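Local coordinates for protein alcohol oxidase (Myceliophthora thermophila, PDB 6F74) that probably acts as an FAD-dependent oxidase of the VAO family, oxidising a substrate with flavin-adenine dinucleotide as its redox cofactor, at residues A37-P40 with V44-A47; K83-T86 with F90-S93; E326-L331 with K450-I455. All coordinates share one frame; numbering follows the deposited sequence.

Interaction 1 of 3, residues A37-P40 with V44-A47; sequences ACWP and VWEA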
loop_
_atom_site.group_PDB
_atom_site.type_symbol
_atom_site.label_atom_id
_atom_site.label_comp_id
_atom_site.label_asym_id
_atom_site.label_seq_id
_atom_site.Cartn_x
_atom_site.Cartn_y
_atom_site.Cartn_z
ATOM N N ALA A 37 8.846 -33.932 9.387
ATOM C CA ALA A 37 9.548 -34.490 10.538
ATOM C C ALA A 37 10.214 -33.402 11.412
ATOM O O ALA A 37 10.207 -33.495 12.638
ATOM C CB ALA A 37 10.594 -35.490 10.060
ATOM N N CYS A 38 10.764 -32.371 10.779
ATOM C CA CYS A 38 11.405 -31.255 11.494
ATOM C C CYS A 38 10.451 -30.288 12.231
ATOM O O CYS A 38 10.875 -29.491 13.073
ATOM C CB CYS A 38 12.310 -30.466 10.522
ATOM S SG CYS A 38 11.485 -29.892 9.032
ATOM N N TRP A 39 9.170 -30.334 11.900
ATOM C CA TRP A 39 8.185 -29.427 12.487
ATOM C C TRP A 39 8.032 -29.762 13.954
ATOM O O TRP A 39 7.864 -30.915 14.284
ATOM C CB TRP A 39 6.847 -29.549 11.755
ATOM C CG TRP A 39 5.814 -28.535 12.136
ATOM C CD1 TRP A 39 4.741 -28.733 12.939
ATOM C CD2 TRP A 39 5.745 -27.162 11.694
ATOM N NE1 TRP A 39 4.006 -27.581 13.050
ATOM C CE2 TRP A 39 4.602 -26.594 12.304
ATOM C CE3 TRP A 39 6.549 -26.360 10.856
ATOM C CZ2 TRP A 39 4.227 -25.265 12.104
ATOM C CZ3 TRP A 39 6.188 -25.040 10.649
ATOM C CH2 TRP A 39 5.031 -24.492 11.280
ATOM N N PRO A 40 8.101 -28.762 14.850
ATOM C CA PRO A 40 7.919 -29.052 16.281
ATOM C C PRO A 40 6.571 -29.718 16.599
ATOM O O PRO A 40 5.563 -29.327 16.016
ATOM C CB PRO A 40 8.010 -27.670 16.936
ATOM C CG PRO A 40 8.678 -26.797 15.943
ATOM C CD PRO A 40 8.288 -27.328 14.599
ATOM N N VAL A 44 5.972 -29.030 22.048
ATOM C CA VAL A 44 6.905 -27.919 21.855
ATOM C C VAL A 44 6.130 -26.620 21.661
ATOM O O VAL A 44 6.465 -25.613 22.264
ATOM C CB VAL A 44 7.896 -28.181 20.684
ATOM C CG1 VAL A 44 8.758 -26.935 20.379
ATOM C CG2 VAL A 44 8.782 -29.378 21.024
ATOM N N TRP A 45 5.090 -26.651 20.838
ATOM C CA TRP A 45 4.239 -25.474 20.630
ATOM C C TRP A 45 3.548 -25.041 21.911
ATOM O O TRP A 45 3.444 -23.831 22.199
ATOM C CB TRP A 45 3.210 -25.723 19.525
ATOM C CG TRP A 45 3.817 -25.793 18.135
ATOM C CD1 TRP A 45 3.970 -26.904 17.374
ATOM C CD2 TRP A 45 4.321 -24.706 17.359
ATOM N NE1 TRP A 45 4.551 -26.589 16.162
ATOM C CE2 TRP A 45 4.773 -25.237 16.126
ATOM C CE3 TRP A 45 4.434 -23.321 17.573
ATOM C CZ2 TRP A 45 5.344 -24.441 15.126
ATOM C CZ3 TRP A 45 4.988 -22.532 16.570
ATOM C CH2 TRP A 45 5.437 -23.104 15.361
ATOM N N GLU A 46 3.070 -26.023 22.687
ATOM C CA GLU A 46 2.395 -25.742 23.938
ATOM C C GLU A 46 3.343 -25.070 24.966
ATOM O O GLU A 46 2.979 -24.087 25.606
ATOM C CB GLU A 46 1.819 -27.047 24.473
ATOM C CG GLU A 46 0.971 -26.972 25.748
ATOM C CD GLU A 46 0.386 -28.333 26.094
ATOM O OE1 GLU A 46 0.119 -29.124 25.116
ATOM O OE2 GLU A 46 0.211 -28.648 27.321
ATOM N N ALA A 47 4.568 -25.582 25.069
ATOM C CA ALA A 47 5.604 -24.956 25.912
ATOM C C ALA A 47 5.949 -23.525 25.457
ATOM O O ALA A 47 6.245 -22.656 26.276
ATOM C CB ALA A 47 6.864 -25.821 25.950
#
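Where the N-terminal loop runs into helix 42-52, Trp39 and Pro40 turn back onto its first turn and meet Val44 and Trp45. The two indoles come together along their pyrrole and CZ2 sides, and the two side chains cross at about a right angle. Their five-membered rings lie 5.0 Å apart between centroids and their planes are inclined by 40°, an oblique pairing that is neither a stack nor an edge-to-face contact. CZ2 of Trp45 lies over one face of the Trp39 ring, toward its rim, 3.3 Å from CZ2 of Trp39. The two indole nitrogens are also neighbours, NE1 of Trp39 and NE1 of Trp45 being 3.3 Å apart; both are donors, so the proximity is a matter of packing and not a bond.

Trp45 projects from a helix that packs on the FAD-binding domain, where its ring stacks on Tyr128 of strand 128-131 and meets Phe144 of helix 135-147. With CG anti to its carbonyl carbon (chi1 -71°), the indole leans back toward the loop, and a large flat side chain suits this place because it reaches the loop at Pro40 and Trp39 as well as Tyr128 and Phe144. Pro40 has the compact, rigid ring needed beneath it: CB makes an off-centre CH-pi contact, 4.2 Å from the centroid of the five-membered ring of Trp45. The carbonyl of the same proline lies near the indole plane, with Pro40 O 2.9 Å from Trp45 NE1. Val44 fills the flank of the proline, its CG1 3.6 Å from Pro40 CB, while its backbone N is hydrogen-bonded to OD1 of Asp41. In the loop just before Trp39, Cys38 is tied to Cys32 by a disulfide.

Interaction 2 of 3, residues K83-T86 with F90-S93; sequences KMWT and FQTS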
loop_
_atom_site.group_PDB
_atom_site.type_symbol
_atom_site.label_atom_id
_atom_site.label_comp_id
_atom_site.label_asym_id
_atom_site.label_seq_id
_atom_site.Cartn_x
_atom_site.Cartn_y
_atom_site.Cartn_z
ATOM N N LYS A 83 -20.976 -11.667 5.297
ATOM C CA LYS A 83 -21.437 -10.292 5.433
ATOM C C LYS A 83 -20.289 -9.324 5.725
ATOM O O LYS A 83 -20.270 -8.215 5.179
ATOM C CB LYS A 83 -22.491 -10.219 6.547
ATOM C CG LYS A 83 -22.994 -8.819 6.832
ATOM C CD LYS A 83 -23.884 -8.726 8.070
ATOM C CE LYS A 83 -24.526 -7.319 8.100
ATOM N NZ LYS A 83 -24.910 -6.869 9.482
ATOM N N MET A 84 -19.318 -9.745 6.534
ATOM C CA MET A 84 -18.249 -8.841 7.019
ATOM C C MET A 84 -16.924 -8.896 6.236
ATOM O O MET A 84 -15.970 -8.166 6.566
ATOM C CB MET A 84 -17.959 -9.105 8.495
ATOM C CG MET A 84 -19.103 -8.875 9.444
ATOM S SD MET A 84 -19.772 -7.243 9.427
ATOM C CE MET A 84 -18.407 -6.162 9.952
ATOM N N TRP A 85 -16.891 -9.748 5.199
ATOM C CA TRP A 85 -15.713 -9.945 4.356
ATOM C C TRP A 85 -15.178 -8.677 3.718
ATOM O O TRP A 85 -13.968 -8.515 3.538
ATOM C CB TRP A 85 -16.040 -10.978 3.238
ATOM C CG TRP A 85 -14.778 -11.459 2.527
ATOM C CD1 TRP A 85 -14.203 -10.908 1.414
ATOM C CD2 TRP A 85 -13.916 -12.523 2.929
ATOM N NE1 TRP A 85 -13.063 -11.578 1.086
ATOM C CE2 TRP A 85 -12.860 -12.575 1.999
ATOM C CE3 TRP A 85 -13.934 -13.438 3.976
ATOM C CZ2 TRP A 85 -11.821 -13.532 2.074
ATOM C CZ3 TRP A 85 -12.906 -14.389 4.058
ATOM C CH2 TRP A 85 -11.858 -14.408 3.123
ATOM N N THR A 86 -16.076 -7.771 3.347
ATOM C CA THR A 86 -15.678 -6.531 2.706
ATOM C C THR A 86 -15.265 -5.422 3.707
ATOM O O THR A 86 -14.854 -4.320 3.291
ATOM C CB THR A 86 -16.799 -6.069 1.735
ATOM O OG1 THR A 86 -18.069 -6.107 2.423
ATOM C CG2 THR A 86 -16.880 -7.013 0.486
ATOM N N PHE A 90 -12.958 -5.824 10.245
ATOM C CA PHE A 90 -13.167 -7.261 10.369
ATOM C C PHE A 90 -11.901 -8.000 9.920
ATOM O O PHE A 90 -11.432 -8.892 10.597
ATOM C CB PHE A 90 -14.360 -7.754 9.551
ATOM C CG PHE A 90 -14.432 -9.247 9.472
ATOM C CD1 PHE A 90 -14.827 -10.002 10.603
ATOM C CD2 PHE A 90 -14.034 -9.926 8.315
ATOM C CE1 PHE A 90 -14.854 -11.386 10.553
ATOM C CE2 PHE A 90 -14.082 -11.317 8.270
ATOM C CZ PHE A 90 -14.478 -12.036 9.378
ATOM N N GLN A 91 -11.363 -7.606 8.776
ATOM C CA GLN A 91 -10.132 -8.215 8.271
ATOM C C GLN A 91 -8.878 -7.902 9.104
ATOM O O GLN A 91 -8.040 -8.770 9.238
ATOM C CB GLN A 91 -9.910 -7.859 6.813
ATOM C CG GLN A 91 -10.985 -8.389 5.851
ATOM C CD GLN A 91 -11.051 -9.888 5.728
ATOM O OE1 GLN A 91 -10.235 -10.605 6.327
ATOM N NE2 GLN A 91 -12.039 -10.396 4.932
ATOM N N THR A 92 -8.745 -6.718 9.699
ATOM C CA THR A 92 -7.586 -6.449 10.562
ATOM C C THR A 92 -7.647 -7.117 11.927
ATOM O O THR A 92 -6.623 -7.179 12.606
ATOM C CB THR A 92 -7.353 -4.939 10.791
ATOM O OG1 THR A 92 -8.557 -4.331 11.305
ATOM C CG2 THR A 92 -6.910 -4.248 9.492
ATOM N N SER A 93 -8.823 -7.585 12.343
ATOM C CA SER A 93 -9.048 -8.157 13.675
ATOM C C SER A 93 -8.568 -9.603 13.848
ATOM O O SER A 93 -8.303 -10.035 14.959
ATOM C CB SER A 93 -10.552 -8.127 14.009
ATOM O OG SER A 93 -11.281 -9.035 13.155
#
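Gln91 and Trp85 make the polar part of this corner between helices 75-84 and 88-93. The side-chain amide of Gln91 donates through NE2 to Trp85 O over 3.0 Å, in a bond that is straight at the hydrogen (180°). The oxygen lies in the amide plane, and the donor arrives in the carbonyl plane on a lone pair, so the rotation of the amide is well defined. Glutamine suits the site because it has a donor and an acceptor on one flat end: OE1 takes a weak hydrogen bond from the backbone N of Arg98.

The same nitrogen makes the polar-aromatic contact. NE2 of Gln91 sits over the centre of one face of the Trp85 indole, 3.5 Å from CD2, with the amide plane nearly perpendicular to the ring (84°). A bend at chi2 (-66°) brings the amide back over the ring. The broad indole offers its face to the NE2 end of an amide standing upright on it, while its own NE1 is hydrogen-bonded to Gly430 O.

Apolar contact is left to Met84 and Phe90. CB of Met84 lies over one face of the phenyl ring, 4.0 Å from its centroid, in a CH-pi contact displaced toward the rim. On the same side of the ring, beyond its rim, Met84 O comes to 3.1 Å from Phe90 CD2.

The chain passes from helix 75-84 to helix 88-93 through the turn holding Asp87, whose OD2 is hydrogen-bonded to Phe90 N. Gln91 is about 8 Å from the bound FAD, outside direct contact with it. Ile63 touches both Trp85 and Phe90, Pro108 touches Trp85, and the Val429-Gly430 loop ahead of strand 435-440 bonds to Thr86 and Trp85.

Interaction 3 of 3, residues E326-L331 with K450-I455; sequences ENKDLL and KVREAI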
loop_
_atom_site.group_PDB
_atom_site.type_symbol
_atom_site.label_atom_id
_atom_site.label_comp_id
_atom_site.label_asym_id
_atom_site.label_seq_id
_atom_site.Cartn_x
_atom_site.Cartn_y
_atom_site.Cartn_z
ATOM N N GLU A 326 -16.647 2.338 -27.560
ATOM C CA GLU A 326 -15.355 2.991 -27.818
ATOM C C GLU A 326 -15.095 4.204 -26.873
ATOM O O GLU A 326 -13.961 4.410 -26.444
ATOM C CB GLU A 326 -15.288 3.449 -29.270
ATOM C CG GLU A 326 -13.931 4.019 -29.687
ATOM C CD GLU A 326 -13.827 4.350 -31.149
ATOM O OE1 GLU A 326 -14.566 3.708 -31.973
ATOM O OE2 GLU A 326 -12.922 5.140 -31.509
ATOM N N ASN A 327 -16.142 4.994 -26.573
ATOM C CA ASN A 327 -16.043 6.209 -25.758
ATOM C C ASN A 327 -14.880 7.113 -26.176
ATOM O O ASN A 327 -14.125 7.611 -25.344
ATOM C CB ASN A 327 -15.981 5.870 -24.251
ATOM C CG ASN A 327 -17.302 6.146 -23.530
ATOM O OD1 ASN A 327 -18.110 6.921 -23.974
ATOM N ND2 ASN A 327 -17.474 5.543 -22.383
ATOM N N LYS A 328 -14.793 7.331 -27.479
ATOM C CA LYS A 328 -13.684 8.080 -28.057
ATOM C C LYS A 328 -13.526 9.477 -27.396
ATOM O O LYS A 328 -12.428 9.804 -26.971
ATOM C CB LYS A 328 -13.838 8.178 -29.559
ATOM C CG LYS A 328 -12.607 8.744 -30.238
ATOM C CD LYS A 328 -12.834 8.981 -31.724
ATOM C CE LYS A 328 -11.710 9.844 -32.299
ATOM N NZ LYS A 328 -11.531 11.149 -31.569
ATOM N N ASP A 329 -14.624 10.242 -27.290
ATOM C CA ASP A 329 -14.536 11.613 -26.764
ATOM C C ASP A 329 -14.140 11.695 -25.285
ATOM O O ASP A 329 -13.346 12.537 -24.901
ATOM C CB ASP A 329 -15.867 12.365 -26.933
ATOM C CG ASP A 329 -16.285 12.527 -28.379
ATOM O OD1 ASP A 329 -15.466 12.797 -29.273
ATOM O OD2 ASP A 329 -17.480 12.368 -28.606
ATOM N N LEU A 330 -14.711 10.807 -24.472
ATOM C CA LEU A 330 -14.336 10.689 -23.062
ATOM C C LEU A 330 -12.860 10.437 -22.882
ATOM O O LEU A 330 -12.198 11.050 -22.038
ATOM C CB LEU A 330 -15.119 9.559 -22.360
ATOM C CG LEU A 330 -14.690 9.323 -20.894
ATOM C CD1 LEU A 330 -14.934 10.589 -20.062
ATOM C CD2 LEU A 330 -15.384 8.131 -20.294
ATOM N N LEU A 331 -12.348 9.506 -23.649
ATOM C CA LEU A 331 -10.937 9.125 -23.536
ATOM C C LEU A 331 -10.032 10.191 -24.120
ATOM O O LEU A 331 -8.936 10.371 -23.618
ATOM C CB LEU A 331 -10.677 7.749 -24.170
ATOM C CG LEU A 331 -11.338 6.501 -23.557
ATOM C CD1 LEU A 331 -10.715 5.204 -24.046
ATOM C CD2 LEU A 331 -11.323 6.475 -22.035
ATOM N N LYS A 450 0.796 9.901 -28.167
ATOM C CA LYS A 450 1.367 8.854 -27.303
ATOM C C LYS A 450 0.556 8.623 -26.031
ATOM O O LYS A 450 0.404 7.485 -25.566
ATOM C CB LYS A 450 2.819 9.171 -26.951
ATOM C CG LYS A 450 3.743 9.072 -28.131
ATOM C CD LYS A 450 5.170 9.366 -27.776
ATOM C CE LYS A 450 5.999 9.432 -29.048
ATOM N NZ LYS A 450 7.400 9.725 -28.700
ATOM N N VAL A 451 0.040 9.712 -25.486
ATOM C CA VAL A 451 -0.754 9.662 -24.274
ATOM C C VAL A 451 -2.068 8.995 -24.598
ATOM O O VAL A 451 -2.457 8.039 -23.940
ATOM C CB VAL A 451 -0.971 11.074 -23.702
ATOM C CG1 VAL A 451 -1.913 11.075 -22.524
ATOM C CG2 VAL A 451 0.367 11.671 -23.298
ATOM N N ARG A 452 -2.744 9.499 -25.621
ATOM C CA ARG A 452 -4.010 8.925 -26.084
ATOM C C ARG A 452 -3.929 7.416 -26.352
ATOM O O ARG A 452 -4.841 6.666 -25.951
ATOM C CB ARG A 452 -4.519 9.660 -27.313
ATOM C CG ARG A 452 -5.943 9.326 -27.746
ATOM C CD ARG A 452 -6.962 9.470 -26.613
ATOM N NE ARG A 452 -8.315 9.161 -27.075
ATOM C CZ ARG A 452 -8.817 7.937 -27.267
ATOM N NH1 ARG A 452 -8.090 6.832 -27.042
ATOM N NH2 ARG A 452 -10.071 7.826 -27.692
ATOM N N GLU A 453 -2.830 6.978 -26.955
ATOM C CA GLU A 453 -2.584 5.559 -27.180
ATOM C C GLU A 453 -2.431 4.754 -25.856
ATOM O O GLU A 453 -2.931 3.627 -25.719
ATOM C CB GLU A 453 -1.316 5.393 -28.038
ATOM C CG GLU A 453 -1.159 3.962 -28.554
ATOM C CD GLU A 453 0.248 3.483 -28.801
ATOM O OE1 GLU A 453 1.203 3.823 -28.022
ATOM O OE2 GLU A 453 0.308 2.752 -29.824
ATOM N N ALA A 454 -1.739 5.330 -24.880
ATOM C CA ALA A 454 -1.632 4.715 -23.557
ATOM C C ALA A 454 -3.004 4.591 -22.875
ATOM O O ALA A 454 -3.364 3.522 -22.372
ATOM C CB ALA A 454 -0.689 5.516 -22.676
ATOM N N ILE A 455 -3.746 5.687 -22.877
ATOM C CA ILE A 455 -5.124 5.720 -22.374
ATOM C C ILE A 455 -6.003 4.673 -23.073
ATOM O O ILE A 455 -6.744 3.972 -22.395
ATOM C CB ILE A 455 -5.739 7.130 -22.504
ATOM C CG1 ILE A 455 -5.015 8.151 -21.595
ATOM C CG2 ILE A 455 -7.223 7.141 -22.216
ATOM C CD1 ILE A 455 -4.956 7.815 -20.113
HETATM O O HOH W 1 -11.558 5.272 -27.681
#
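Arg452 lays the flat of its guanidinium over Leu331, whose CB stands above the centre of the group, 3.6 Å from CZ. The contact joins helices 328-346 and 448-458, which pack beside the seven-stranded antiparallel sheet of what is probably the cap (substrate-binding) domain of the VAO fold. A bend at chi2 (53°) turns the arginine across to the first turn of the other helix. There NH2 donates to Lys328 O over 3.2 Å; the bond is bent, with an angle of 140° at the hydrogen, and although the donor uses a carbonyl lone pair, the oxygen is tilted 26° out of the guanidinium plane.

Two acids share the rest of the charge: Asp332 bridges to NE and Glu456 to NH1. Asp332 also pairs with NZ of Lys328, which probably eases the closeness of the two bases. Arginine suits this place because its flat, multiply donating end can cover a leucine and still reach several acceptors; an alanine here would probably leave Lys328 O without this donor and Asp332 and Glu456 without their guanidinium partner, and uncover Leu331.

Ile455 and Leu331 form the apolar, buried side, where aliphatic branches can pack without leaving polar atoms to satisfy; CG2 of Ile455 is 4.0 Å from CB of Leu331, and both residues also touch Trp355 of strand 349-356. At the outer end one water links the helix approach to the arginine: it donates to Glu326 O at 2.8 Å and accepts from Arg452 NH2 at 3.0 Å, in the guanidinium plane.

Overall arrangement
The three contacts follow one another along the chain without overlapping. Interactions 1 and 2 are each local, tying a helix to the residues just ahead of it, and their centres lie about 31 Å apart; interaction 3 joins segments 119 residues apart. Interaction 1 sits at the periphery beside the FAD-binding domain, about 59 Å between centres from interaction 3 and across the chain's centre from it. Interaction 2, nearest to the flavin, is about 37 Å between centres from interaction 3, yet its partner loop at Val429-Gly430 leads into strand 435-440 of the seven-stranded sheet that interaction 3 flanks. Interactions 1 and 2 thus belong to the flavin-binding side and interaction 3 to what is probably the cap domain.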